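Local atomic coordinates of xylose isomerase domain protein TIM barrel (Planctomyces limnophilus, PDB entry 3TVA), a protein that binds a magnesium ion in a xylose isomerase-like TIM barrel and may act as an isomerase. Residues C212-W217 / V231-D237; T141-T146 / D173-L179; A42-R48 / E103-I107; E162-H166 / A199-V203; L27-Q31 / K59-I65. All blocks are in the same frame, centred on the assembly; numbering follows the deposited sequence.

Overall arrangement
The five contacts lie around a TIM barrel and join its outer helices, connecting loops and one strand end. Along the chain contact 5 opens first and interlocks with contact 3, while contact 2 interlocks with contact 4 and contact 1 comes last. Contacts 2 and 4 share helix 164-174, their centres about 18 Å apart. Contacts 2 and 3 touch directly, through a salt bridge between Asp143 and Lys105 and packing of Leu144 on Met104. Contacts 4 and 5 lie farthest apart, about 34 Å between centres, on opposite sides of the chain's centre. Contact 1 adjoins the magnesium site through Lys213; the others pack helices and loops outside the barrel strands.

Contact 1: residues C212-W217 / V231-D237; sequences CKDALW and VALGTGD
On the rim of the TIM barrel, strand 207-216 ends beside the loop that follows strand 229-231, and Asp214 gathers that loop around its carboxylate. Its OD2 accepts from Gly234 N at 2.9 Å through the anti lone pair and more weakly from Gly236 N, while a water also donates to it. CG stands anti to the backbone N (chi1 -151°), which carries the carboxylate into the loop. A short, charged acceptor suits this place, where several backbone N-H groups converge. The loop includes a type II turn from Ala232 to Thr235; Gly234 takes its positive phi, and any CB at Gly236 would run into Asp214 OD1 and Ala215 O, so a glycine fits here. Backbone bonds continue the attachment: Val231 N reaches Asp214 O at 3.1 Å, and Asp237 N reaches Ala215 O at 2.7 Å. One residue earlier, Lys213 turns away from this loop; its NZ bonds to the magnesium ligand Asp184, so neighbouring positions serve the loop and the surroundings of the metal site. Leu233 CD1 lies 3.5 Å from Lys213 N, and the leucine also packs on helix 266-287. Farther on, Leu216 CD1 meets Val231 CG1 at 3.9 Å. Asp237 OD2 accepts from Trp217 N at 2.9 Å, a nearly straight bond of 162° on its anti lone pair, and a water at the indole edge links Trp217 NE1 to Asp237 O.

Contact 2: residues T141-T146 / D173-L179; sequences TQDLLT and DVNRPNL
Leu145 projects from helix 132-149 into the loop that follows helix 164-174, and its branches meet different residues. Its CB lies 3.9 Å from Asn178 OD1. Beyond CG, CD1 presses on Val174 CG1 at 3.4 Å, tighter than usual van der Waals contact, and also meets Arg176 CG. The other methyl, CD2, lies against Asn178, 3.6 Å from both its OD1 and its backbone O, and also touches Leu179 CB. A branched leucine suits the place because its two methyls can touch both the helix end and the incoming strand. Polar groups border this apolar centre. Asn178 ND2 donates to Leu145 O at 3.0 Å and also bonds to Gln153 O, so one amide joins the helix to the loop before strand 154-158. With an alanine here, the carbonyls of Leu145 and Gln153 would probably both lose the amide donor they share. Gln142 NE2 reaches Val174 O at 3.0 Å, with the acceptor in its amide plane, and satisfies a carbonyl at the helix end. In the conformer described here, the Arg176 guanidinium has Gln142 CB over one face, while NH1 donates to Thr146 OG1 at 3.0 Å. Such packing is typical of neighbouring outer helices in a TIM barrel, here beside the loop that leads into strand 179-183.

Contact 3: residues A42-R48 / E103-I107; sequences APHPHTR and EMKEI
The guanidinium of Arg48 is sandwiched between Pro45 CA, 3.8 Å above the centre of one face, and Ile107 CG1 over the opposite face, while Glu103 and Glu106 meet its edge. This salt-bridge network joins the loop after strand 37-41 of the TIM barrel to helix 97-114. Glu103 OE2 receives both NH1 and NH2 in an end-on grip on one oxygen, at 3.1 Å from Arg48 NH1, and the carboxylate is nearly coplanar with the guanidinium. The bond from Arg48 NH1 to Glu106 OE2 is weak at 3.4 Å, and that carboxylate is turned 55° from the guanidinium. The two acids lie three residues apart on the helix, so both can face one arginine. A bend at chi3 (-104°) turns the group side-on to its own loop, where NE and NH2 both donate to Pro43 O. Arginine therefore suits this place: its flat, multiply donating head serves a backbone carbonyl and two acids together. Replacing Arg48 with a leucine would probably leave Glu103 and Glu106 without their shared positive partner and Pro43 O without these two donors. Beneath the charges, Ala42 and Ile107 form an apolar floor that also touches Ile70 of strand 66-71. Small enough to sit close against the isoleucine, Ala42 places its CB 3.6 Å from Ile107 CG1.

Contact 4: residues E162-H166 / A199-V203; sequences ESADH and ALRKV
Ala164, at the start of helix 164-174, packs its methyl against helix 196-203, and this is the close side of the contact. Its CB stands 3.8 Å from Ala199 CB and 4.1 Å from Val203 CG1, while the aliphatic part of Lys202 adds CD at 3.9 Å from Ala164 CB. Small side chains suit the meeting point because they bring the backbones together, with the CA atoms of Ala164 and Ala199 5.4 Å apart. Val203 also packs on Ile181 and Phe183 of strand 179-183, which joins this apolar patch to the barrel wall. The outer side is looser and charged. Lys202 runs out extended beyond CG, passing over Ala164 before its NZ comes 3.5 Å from Asp165 OD1, a long and weak salt bridge. A water accepts from both Lys202 NZ and Asp165 N, so lysine and helix start are also joined through solvent. Just before the helix, Ser163 is its N-cap: OG accepts from His166 N at 3.2 Å, a role for which a short hydroxyl is well suited. The pairing of a methyl-to-methyl core with a long ion pair implies that close packing probably contributes more to this helix junction than the exposed charges do.

Contact 5: residues L27-Q31 / K59-I65; sequences LEVAQ and KCDAAGI
Apolar packing forms the inner part of the meeting between Leu27 of helix 27-32 and the end of helix 50-62. Leu27 divides its contacts between its branches: CD1 lies 3.9 Å from Ile65 CD1, and CD2 meets Cys60 SG at 4.0 Å. Its CG stands anti to the backbone N (chi1 -172°), which carries both methyls toward residues 59-65. Ile65 CD1 also touches Ala30 CB at 4.0 Å, where a small residue lets the isoleucine tip come close to the helix backbone. Mixed packing flanks this core. Gln31 lays CG against Ala63 CB at 3.5 Å, and the Lys59 chain slides past Leu27 with its CD 3.9 Å from Leu27 CD2. Charge closes the outer side. Extended throughout, Lys59 reaches Glu28, whose bend at chi2 brings OE2 to 2.7 Å from Lys59 NZ in a salt bridge approached from the syn side of the carboxylate. At the helix end, a Schellman motif turns the backbone at Gly64, whose positive phi suits glycine, and delivers Ile65 inward. Ala30 and Ile65 both touch Val38 of strand 37-41, so helices 27-32 and 50-62 lie side by side on the outside of the barrel strand that runs between them in sequence.

Contact 1: residues C212-W217 / V231-D237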
# COMPACT_ATOMS: atom_id res chain seq x y z
N CYS A 212 4.08 0.74 7.43
CA CYS A 212 5.03 1.41 8.28
C CYS A 212 6.30 1.58 7.48
O CYS A 212 7.01 0.61 7.21
CB CYS A 212 5.31 0.61 9.55
SG CYS A 212 3.86 0.55 10.62
N LYS A 213 6.57 2.82 7.10
CA LYS A 213 7.72 3.16 6.28
C LYS A 213 8.13 4.57 6.69
O LYS A 213 7.29 5.33 7.19
CB LYS A 213 7.36 3.10 4.79
CG LYS A 213 8.58 3.14 3.88
CD LYS A 213 8.31 3.87 2.58
CE LYS A 213 7.44 3.09 1.67
NZ LYS A 213 6.72 3.97 0.69
N ASP A 214 9.39 4.93 6.50
CA ASP A 214 9.86 6.25 6.95
C ASP A 214 10.62 6.97 5.83
O ASP A 214 11.15 6.33 4.92
CB ASP A 214 10.76 6.09 8.19
CG ASP A 214 10.72 7.31 9.13
OD1 ASP A 214 10.24 8.39 8.72
OD2 ASP A 214 11.18 7.17 10.28
N ALA A 215 10.68 8.29 5.90
CA ALA A 215 11.37 9.07 4.88
C ALA A 215 11.81 10.43 5.41
O ALA A 215 11.27 10.92 6.40
CB ALA A 215 10.49 9.24 3.65
N LEU A 216 12.78 11.03 4.72
CA LEU A 216 13.23 12.39 5.02
C LEU A 216 12.65 13.34 3.98
O LEU A 216 12.60 13.00 2.79
CB LEU A 216 14.76 12.46 4.97
CG LEU A 216 15.53 11.62 5.99
CD1 LEU A 216 17.04 11.62 5.68
CD2 LEU A 216 15.27 12.14 7.43
N TRP A 217 12.20 14.51 4.40
CA TRP A 217 11.74 15.53 3.46
C TRP A 217 12.84 15.93 2.49
O TRP A 217 14.02 15.95 2.86
CB TRP A 217 11.29 16.80 4.20
CG TRP A 217 10.06 16.61 5.02
CD1 TRP A 217 10.00 16.37 6.36
CD2 TRP A 217 8.71 16.65 4.56
NE1 TRP A 217 8.69 16.25 6.76
CE2 TRP A 217 7.88 16.41 5.67
CE3 TRP A 217 8.12 16.85 3.31
CZ2 TRP A 217 6.49 16.38 5.58
CZ3 TRP A 217 6.74 16.81 3.21
CH2 TRP A 217 5.94 16.58 4.34
N VAL A 231 14.21 6.05 4.34
CA VAL A 231 15.24 5.62 5.28
C VAL A 231 14.68 4.54 6.22
O VAL A 231 13.47 4.33 6.27
CB VAL A 231 15.76 6.80 6.14
CG1 VAL A 231 16.51 7.80 5.27
CG2 VAL A 231 14.60 7.49 6.86
N ALA A 232 15.56 3.87 6.96
CA ALA A 232 15.16 2.83 7.91
C ALA A 232 14.13 3.35 8.92
O ALA A 232 14.18 4.51 9.34
CB ALA A 232 16.39 2.27 8.63
N LEU A 233 13.18 2.50 9.29
CA LEU A 233 12.05 2.90 10.12
C LEU A 233 12.54 3.57 11.41
O LEU A 233 13.38 3.02 12.12
CB LEU A 233 11.19 1.69 10.47
CG LEU A 233 9.75 2.03 10.83
CD1 LEU A 233 9.02 2.48 9.57
CD2 LEU A 233 9.04 0.85 11.48
N GLY A 234 12.02 4.76 11.70
CA GLY A 234 12.38 5.48 12.90
C GLY A 234 13.52 6.46 12.74
O GLY A 234 13.78 7.26 13.64
N THR A 235 14.24 6.38 11.62
CA THR A 235 15.35 7.31 11.40
C THR A 235 14.96 8.51 10.53
O THR A 235 15.79 9.39 10.28
CB THR A 235 16.60 6.61 10.82
OG1 THR A 235 16.30 6.09 9.52
CG2 THR A 235 17.05 5.48 11.73
N GLY A 236 13.71 8.55 10.09
CA GLY A 236 13.24 9.61 9.21
C GLY A 236 12.39 10.68 9.87
O GLY A 236 12.50 10.92 11.07
N ASP A 237 11.56 11.35 9.07
CA ASP A 237 10.72 12.46 9.53
C ASP A 237 9.26 12.13 9.85
O ASP A 237 8.49 13.03 10.18
CB ASP A 237 10.78 13.61 8.52
CG ASP A 237 12.17 14.20 8.40
OD1 ASP A 237 12.89 14.21 9.42
OD2 ASP A 237 12.54 14.64 7.29
O HOH W 1 10.31 8.79 12.09
O HOH W 2 11.39 2.88 5.59
O HOH W 3 7.05 15.64 8.92

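Contact 2: residues T141-T146 / D173-L179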
# COMPACT_ATOMS: atom_id res chain seq x y z
N THR A 141 -13.01 3.29 -11.56
CA THR A 141 -12.82 2.92 -10.16
C THR A 141 -14.07 2.20 -9.64
O THR A 141 -13.97 1.15 -9.01
CB THR A 141 -12.44 4.15 -9.27
OG1 THR A 141 -11.27 4.77 -9.81
CG2 THR A 141 -12.12 3.73 -7.82
N GLN A 142 -15.24 2.77 -9.93
CA GLN A 142 -16.53 2.14 -9.59
C GLN A 142 -16.65 0.76 -10.22
O GLN A 142 -17.11 -0.20 -9.58
CB GLN A 142 -17.70 3.06 -10.01
CG GLN A 142 -17.76 4.32 -9.15
CD GLN A 142 -18.80 5.34 -9.60
OE1 GLN A 142 -19.06 5.49 -10.80
NE2 GLN A 142 -19.37 6.07 -8.64
N ASP A 143 -16.22 0.66 -11.47
CA ASP A 143 -16.24 -0.60 -12.18
C ASP A 143 -15.36 -1.66 -11.50
O ASP A 143 -15.77 -2.81 -11.33
CB ASP A 143 -15.79 -0.36 -13.63
CG ASP A 143 -15.79 -1.61 -14.46
OD1 ASP A 143 -16.79 -2.36 -14.43
OD2 ASP A 143 -14.79 -1.85 -15.17
N LEU A 144 -14.15 -1.27 -11.12
CA LEU A 144 -13.28 -2.18 -10.39
C LEU A 144 -13.88 -2.56 -9.02
O LEU A 144 -13.77 -3.70 -8.57
CB LEU A 144 -11.90 -1.56 -10.21
CG LEU A 144 -10.87 -2.32 -9.36
CD1 LEU A 144 -10.60 -3.75 -9.91
CD2 LEU A 144 -9.58 -1.50 -9.27
N LEU A 145 -14.52 -1.59 -8.36
CA LEU A 145 -15.13 -1.83 -7.05
C LEU A 145 -16.27 -2.84 -7.13
O LEU A 145 -16.46 -3.66 -6.23
CB LEU A 145 -15.59 -0.52 -6.42
CG LEU A 145 -14.38 0.25 -5.88
CD1 LEU A 145 -14.70 1.72 -5.81
CD2 LEU A 145 -13.98 -0.30 -4.50
N THR A 146 -17.03 -2.79 -8.22
CA THR A 146 -18.12 -3.76 -8.43
C THR A 146 -17.54 -5.17 -8.57
O THR A 146 -18.06 -6.14 -7.99
CB THR A 146 -18.93 -3.40 -9.69
OG1 THR A 146 -19.60 -2.16 -9.46
CG2 THR A 146 -19.98 -4.52 -10.07
N ASP A 173 -16.68 11.10 -4.13
CA ASP A 173 -17.27 11.05 -5.46
C ASP A 173 -17.50 9.61 -5.94
O ASP A 173 -18.50 9.32 -6.57
CB ASP A 173 -16.40 11.81 -6.47
CG ASP A 173 -16.54 13.32 -6.34
OD1 ASP A 173 -17.57 13.76 -5.78
OD2 ASP A 173 -15.64 14.06 -6.80
N VAL A 174 -16.56 8.71 -5.65
CA VAL A 174 -16.73 7.31 -6.01
C VAL A 174 -17.90 6.72 -5.21
O VAL A 174 -18.77 6.03 -5.75
CB VAL A 174 -15.44 6.51 -5.76
CG1 VAL A 174 -15.71 5.01 -5.88
CG2 VAL A 174 -14.34 6.95 -6.74
N ASN A 175 -17.90 7.01 -3.91
CA ASN A 175 -19.02 6.67 -3.02
C ASN A 175 -19.43 5.19 -3.03
O ASN A 175 -20.58 4.88 -3.32
CB ASN A 175 -20.25 7.56 -3.31
CG ASN A 175 -21.29 7.54 -2.18
OD1 ASN A 175 -20.98 7.12 -1.06
ND2 ASN A 175 -22.51 7.99 -2.45
N ARG A 176 -18.50 4.30 -2.67
CA ARG A 176 -18.75 2.85 -2.60
C ARG A 176 -18.28 2.35 -1.24
O ARG A 176 -17.24 2.79 -0.74
CB ARG A 176 -17.98 2.10 -3.72
CG ARG A 176 -18.48 2.39 -5.16
CD ARG A 176 -19.91 1.87 -5.36
NE ARG A 176 -20.38 1.99 -6.75
CZ ARG A 176 -20.10 1.13 -7.72
NH1 ARG A 176 -19.34 0.06 -7.50
NH2 ARG A 176 -20.59 1.35 -8.94
N PRO A 177 -19.04 1.42 -0.63
CA PRO A 177 -18.72 0.95 0.73
C PRO A 177 -17.46 0.10 0.84
O PRO A 177 -16.92 -0.03 1.93
CB PRO A 177 -19.95 0.10 1.11
CG PRO A 177 -20.47 -0.40 -0.23
CD PRO A 177 -20.26 0.79 -1.16
N ASN A 178 -17.02 -0.51 -0.26
CA ASN A 178 -15.82 -1.33 -0.26
C ASN A 178 -14.54 -0.58 -0.67
O ASN A 178 -13.54 -1.20 -1.02
CB ASN A 178 -16.00 -2.65 -1.00
CG ASN A 178 -16.26 -2.45 -2.46
OD1 ASN A 178 -16.91 -1.48 -2.85
ND2 ASN A 178 -15.74 -3.35 -3.30
N LEU A 179 -14.63 0.75 -0.79
CA LEU A 179 -13.43 1.54 -1.06
C LEU A 179 -12.81 2.11 0.20
O LEU A 179 -13.49 2.75 1.00
CB LEU A 179 -13.74 2.68 -2.04
CG LEU A 179 -12.57 3.61 -2.39
CD1 LEU A 179 -11.45 2.84 -3.12
CD2 LEU A 179 -13.05 4.78 -3.27
O HOH W 4 -20.11 -0.27 -11.36

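Contact 3: residues A42-R48 / E103-I107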
# COMPACT_ATOMS: atom_id res chain seq x y z
N ALA A 42 1.12 -8.63 -6.15
CA ALA A 42 0.57 -9.67 -7.02
C ALA A 42 1.64 -10.19 -7.97
O ALA A 42 2.48 -9.44 -8.45
CB ALA A 42 -0.63 -9.14 -7.82
N PRO A 43 1.61 -11.49 -8.24
CA PRO A 43 2.59 -12.12 -9.12
C PRO A 43 2.42 -11.64 -10.55
O PRO A 43 1.40 -11.02 -10.89
CB PRO A 43 2.28 -13.61 -9.01
CG PRO A 43 0.84 -13.67 -8.61
CD PRO A 43 0.62 -12.46 -7.73
N HIS A 44 3.44 -11.90 -11.37
CA HIS A 44 3.38 -11.64 -12.80
C HIS A 44 2.21 -12.38 -13.45
O HIS A 44 1.74 -13.38 -12.92
CB HIS A 44 4.71 -12.03 -13.45
CG HIS A 44 5.80 -11.03 -13.22
ND1 HIS A 44 5.73 -9.73 -13.69
CD2 HIS A 44 6.98 -11.13 -12.57
CE1 HIS A 44 6.82 -9.08 -13.34
NE2 HIS A 44 7.60 -9.90 -12.66
N PRO A 45 1.71 -11.86 -14.58
CA PRO A 45 0.53 -12.43 -15.26
C PRO A 45 0.58 -13.95 -15.47
O PRO A 45 -0.44 -14.61 -15.26
CB PRO A 45 0.55 -11.71 -16.61
CG PRO A 45 1.10 -10.36 -16.27
CD PRO A 45 2.12 -10.58 -15.19
N HIS A 46 1.73 -14.48 -15.85
CA HIS A 46 1.85 -15.91 -16.15
C HIS A 46 1.82 -16.79 -14.90
O HIS A 46 1.58 -17.99 -14.98
CB HIS A 46 3.11 -16.19 -16.99
CG HIS A 46 4.33 -15.47 -16.51
ND1 HIS A 46 4.49 -14.11 -16.65
CD2 HIS A 46 5.46 -15.92 -15.92
CE1 HIS A 46 5.67 -13.75 -16.16
NE2 HIS A 46 6.27 -14.83 -15.70
N THR A 47 2.08 -16.18 -13.75
CA THR A 47 2.01 -16.87 -12.45
C THR A 47 0.72 -16.64 -11.67
O THR A 47 0.66 -16.83 -10.45
CB THR A 47 3.31 -16.74 -11.62
OG1 THR A 47 3.72 -15.37 -11.58
CG2 THR A 47 4.43 -17.58 -12.28
N ARG A 48 -0.25 -16.05 -12.34
CA ARG A 48 -1.50 -15.59 -11.74
C ARG A 48 -2.73 -16.52 -11.80
O ARG A 48 -3.84 -16.08 -11.51
CB ARG A 48 -1.87 -14.24 -12.34
CG ARG A 48 -2.24 -13.19 -11.34
CD ARG A 48 -2.53 -11.90 -12.11
NE ARG A 48 -1.43 -10.96 -11.99
CZ ARG A 48 -1.20 -9.95 -12.83
NH1 ARG A 48 -1.99 -9.77 -13.89
NH2 ARG A 48 -0.18 -9.14 -12.62
N GLU A 103 -6.02 -5.96 -15.68
CA GLU A 103 -5.07 -6.59 -14.77
C GLU A 103 -5.53 -6.54 -13.32
O GLU A 103 -5.36 -7.52 -12.60
CB GLU A 103 -3.68 -5.95 -14.88
CG GLU A 103 -2.85 -6.49 -16.00
CD GLU A 103 -1.37 -6.32 -15.72
OE1 GLU A 103 -0.73 -5.47 -16.38
OE2 GLU A 103 -0.84 -7.03 -14.83
N MSE A 104 -6.09 -5.41 -12.87
CA MSE A 104 -6.56 -5.31 -11.48
C MSE A 104 -7.70 -6.29 -11.24
O MSE A 104 -7.85 -6.86 -10.15
CB MSE A 104 -7.05 -3.89 -11.13
CG MSE A 104 -5.98 -2.92 -10.67
SE MSE A 104 -4.91 -3.57 -9.15
CE MSE A 104 -6.28 -3.78 -7.85
N LYS A 105 -8.53 -6.49 -12.26
CA LYS A 105 -9.59 -7.50 -12.14
C LYS A 105 -9.04 -8.94 -12.06
O LYS A 105 -9.58 -9.74 -11.31
CB LYS A 105 -10.63 -7.36 -13.25
CG LYS A 105 -11.43 -6.06 -13.14
CD LYS A 105 -12.44 -5.95 -14.28
CE LYS A 105 -13.07 -4.56 -14.31
NZ LYS A 105 -14.00 -4.43 -15.45
N GLU A 106 -8.00 -9.26 -12.82
CA GLU A 106 -7.34 -10.56 -12.67
C GLU A 106 -6.69 -10.70 -11.29
O GLU A 106 -6.66 -11.78 -10.72
CB GLU A 106 -6.23 -10.75 -13.70
CG GLU A 106 -6.67 -10.85 -15.13
CD GLU A 106 -5.47 -10.78 -16.06
OE1 GLU A 106 -5.60 -10.16 -17.14
OE2 GLU A 106 -4.39 -11.33 -15.68
N ILE A 107 -6.14 -9.60 -10.78
CA ILE A 107 -5.54 -9.63 -9.46
C ILE A 107 -6.62 -9.85 -8.39
O ILE A 107 -6.42 -10.60 -7.44
CB ILE A 107 -4.68 -8.37 -9.21
CG1 ILE A 107 -3.37 -8.48 -10.03
CG2 ILE A 107 -4.35 -8.19 -7.73
CD1 ILE A 107 -2.70 -7.13 -10.28

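Contact 4: residues E162-H166 / A199-V203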
# COMPACT_ATOMS: atom_id res chain seq x y z
N GLU A 162 -1.75 13.09 -3.92
CA GLU A 162 -2.89 13.95 -3.61
C GLU A 162 -2.79 14.47 -2.20
O GLU A 162 -2.37 13.76 -1.28
CB GLU A 162 -4.23 13.20 -3.73
CG GLU A 162 -4.52 12.67 -5.10
CD GLU A 162 -3.60 11.53 -5.45
OE1 GLU A 162 -2.98 11.59 -6.54
OE2 GLU A 162 -3.48 10.60 -4.62
N SER A 163 -3.22 15.70 -2.01
CA SER A 163 -3.47 16.21 -0.67
C SER A 163 -4.60 15.37 -0.06
O SER A 163 -5.38 14.74 -0.77
CB SER A 163 -3.89 17.66 -0.77
OG SER A 163 -5.20 17.72 -1.30
N ALA A 164 -4.67 15.33 1.27
CA ALA A 164 -5.74 14.59 1.94
C ALA A 164 -7.13 15.10 1.51
O ALA A 164 -8.05 14.31 1.34
CB ALA A 164 -5.59 14.67 3.48
N ASP A 165 -7.26 16.41 1.32
CA ASP A 165 -8.54 16.98 0.88
C ASP A 165 -9.00 16.45 -0.50
O ASP A 165 -10.17 16.10 -0.67
CB ASP A 165 -8.47 18.51 0.86
CG ASP A 165 -8.46 19.14 2.27
OD1 ASP A 165 -8.89 18.48 3.25
OD2 ASP A 165 -8.02 20.30 2.40
N HIS A 166 -8.07 16.38 -1.45
CA HIS A 166 -8.34 15.92 -2.82
C HIS A 166 -8.72 14.44 -2.79
O HIS A 166 -9.66 14.01 -3.46
CB HIS A 166 -7.09 16.14 -3.69
CG HIS A 166 -7.32 16.02 -5.17
ND1 HIS A 166 -8.56 16.09 -5.75
CD2 HIS A 166 -6.44 15.85 -6.18
CE1 HIS A 166 -8.44 15.96 -7.07
NE2 HIS A 166 -7.16 15.81 -7.35
N ALA A 199 -2.70 14.34 7.78
CA ALA A 199 -3.49 13.73 6.72
C ALA A 199 -4.21 12.49 7.24
O ALA A 199 -5.36 12.27 6.91
CB ALA A 199 -2.62 13.37 5.51
N LEU A 200 -3.51 11.69 8.04
CA LEU A 200 -4.09 10.52 8.67
C LEU A 200 -5.35 10.86 9.47
O LEU A 200 -6.35 10.16 9.37
CB LEU A 200 -3.08 9.85 9.60
CG LEU A 200 -3.62 8.68 10.41
CD1 LEU A 200 -4.10 7.54 9.49
CD2 LEU A 200 -2.54 8.18 11.38
N ARG A 201 -5.29 11.92 10.28
CA ARG A 201 -6.46 12.35 11.04
C ARG A 201 -7.62 12.69 10.10
O ARG A 201 -8.76 12.36 10.38
CB ARG A 201 -6.16 13.58 11.89
CG ARG A 201 -5.22 13.34 13.07
CD ARG A 201 -5.21 14.57 13.97
NE ARG A 201 -4.60 14.24 15.25
CZ ARG A 201 -5.27 13.70 16.26
NH1 ARG A 201 -6.57 13.47 16.15
NH2 ARG A 201 -4.63 13.40 17.38
N LYS A 202 -7.32 13.37 8.99
CA LYS A 202 -8.37 13.79 8.07
C LYS A 202 -9.06 12.60 7.40
O LYS A 202 -10.26 12.64 7.15
CB LYS A 202 -7.80 14.72 7.00
CG LYS A 202 -7.65 16.16 7.43
CD LYS A 202 -7.05 16.99 6.30
CE LYS A 202 -7.14 18.48 6.58
NZ LYS A 202 -6.41 19.28 5.54
N VAL A 203 -8.28 11.58 7.05
CA VAL A 203 -8.81 10.44 6.29
C VAL A 203 -9.22 9.23 7.13
O VAL A 203 -9.53 8.17 6.57
CB VAL A 203 -7.91 10.03 5.10
CG1 VAL A 203 -7.66 11.24 4.20
CG2 VAL A 203 -6.59 9.40 5.59
O HOH W 5 -5.34 18.51 2.68

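Contact 5: residues L27-Q31 / K59-I65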
# COMPACT_ATOMS: atom_id res chain seq x y z
N LEU A 27 8.70 -14.56 0.66
CA LEU A 27 7.93 -15.11 1.78
C LEU A 27 8.82 -15.82 2.79
O LEU A 27 8.56 -15.81 4.00
CB LEU A 27 6.85 -16.06 1.26
CG LEU A 27 5.83 -16.58 2.27
CD1 LEU A 27 4.88 -15.46 2.62
CD2 LEU A 27 5.09 -17.78 1.71
N GLU A 28 9.88 -16.44 2.30
CA GLU A 28 10.82 -17.16 3.15
C GLU A 28 11.45 -16.24 4.21
O GLU A 28 11.77 -16.66 5.32
CB GLU A 28 11.88 -17.83 2.29
CG GLU A 28 11.34 -18.99 1.45
CD GLU A 28 10.60 -18.55 0.18
OE1 GLU A 28 10.56 -17.34 -0.13
OE2 GLU A 28 10.06 -19.45 -0.52
N VAL A 29 11.59 -14.97 3.85
CA VAL A 29 12.15 -13.98 4.77
C VAL A 29 11.12 -13.64 5.87
O VAL A 29 11.46 -13.57 7.06
CB VAL A 29 12.61 -12.71 4.01
CG1 VAL A 29 12.95 -11.59 4.97
CG2 VAL A 29 13.80 -13.04 3.08
N ALA A 30 9.87 -13.45 5.46
CA ALA A 30 8.78 -13.24 6.42
C ALA A 30 8.73 -14.38 7.44
O ALA A 30 8.48 -14.17 8.62
CB ALA A 30 7.47 -13.11 5.69
N GLN A 31 8.98 -15.60 6.95
CA GLN A 31 9.01 -16.80 7.78
C GLN A 31 10.12 -16.79 8.81
O GLN A 31 9.88 -17.08 10.00
CB GLN A 31 9.23 -18.03 6.89
CG GLN A 31 7.98 -18.66 6.33
CD GLN A 31 8.27 -20.02 5.73
OE1 GLN A 31 8.22 -21.05 6.43
NE2 GLN A 31 8.60 -20.04 4.45
N LYS A 59 1.27 -22.56 0.56
CA LYS A 59 2.58 -22.18 1.07
C LYS A 59 2.46 -21.25 2.31
O LYS A 59 3.14 -21.46 3.32
CB LYS A 59 3.38 -21.48 -0.03
CG LYS A 59 4.86 -21.37 0.21
CD LYS A 59 5.53 -20.58 -0.92
CE LYS A 59 7.05 -20.54 -0.73
NZ LYS A 59 7.73 -19.79 -1.81
N CYS A 60 1.59 -20.25 2.22
CA CYS A 60 1.33 -19.36 3.36
C CYS A 60 0.73 -20.12 4.55
O CYS A 60 1.08 -19.86 5.69
CB CYS A 60 0.40 -18.22 2.96
SG CYS A 60 1.15 -17.12 1.75
N ASP A 61 -0.18 -21.05 4.27
CA ASP A 61 -0.78 -21.85 5.32
C ASP A 61 0.31 -22.64 6.07
O ASP A 61 0.37 -22.61 7.30
CB ASP A 61 -1.83 -22.80 4.75
CG ASP A 61 -3.13 -22.10 4.38
OD1 ASP A 61 -3.20 -20.86 4.49
OD2 ASP A 61 -4.08 -22.80 3.98
N ALA A 62 1.17 -23.32 5.32
CA ALA A 62 2.24 -24.12 5.93
C ALA A 62 3.18 -23.24 6.74
O ALA A 62 3.77 -23.69 7.73
CB ALA A 62 3.03 -24.90 4.87
N ALA A 63 3.32 -21.98 6.33
CA ALA A 63 4.22 -21.06 7.01
C ALA A 63 3.57 -20.35 8.22
O ALA A 63 4.23 -19.60 8.93
CB ALA A 63 4.78 -20.03 6.02
N GLY A 64 2.28 -20.58 8.45
CA GLY A 64 1.56 -19.87 9.50
C GLY A 64 1.34 -18.39 9.20
O GLY A 64 1.29 -17.55 10.10
N ILE A 65 1.20 -18.04 7.92
CA ILE A 65 1.11 -16.64 7.54
C ILE A 65 -0.22 -16.29 6.89
O ILE A 65 -0.65 -16.96 5.94
CB ILE A 65 2.26 -16.25 6.59
CG1 ILE A 65 3.60 -16.22 7.34
CG2 ILE A 65 1.97 -14.92 5.91
CD1 ILE A 65 4.80 -16.02 6.44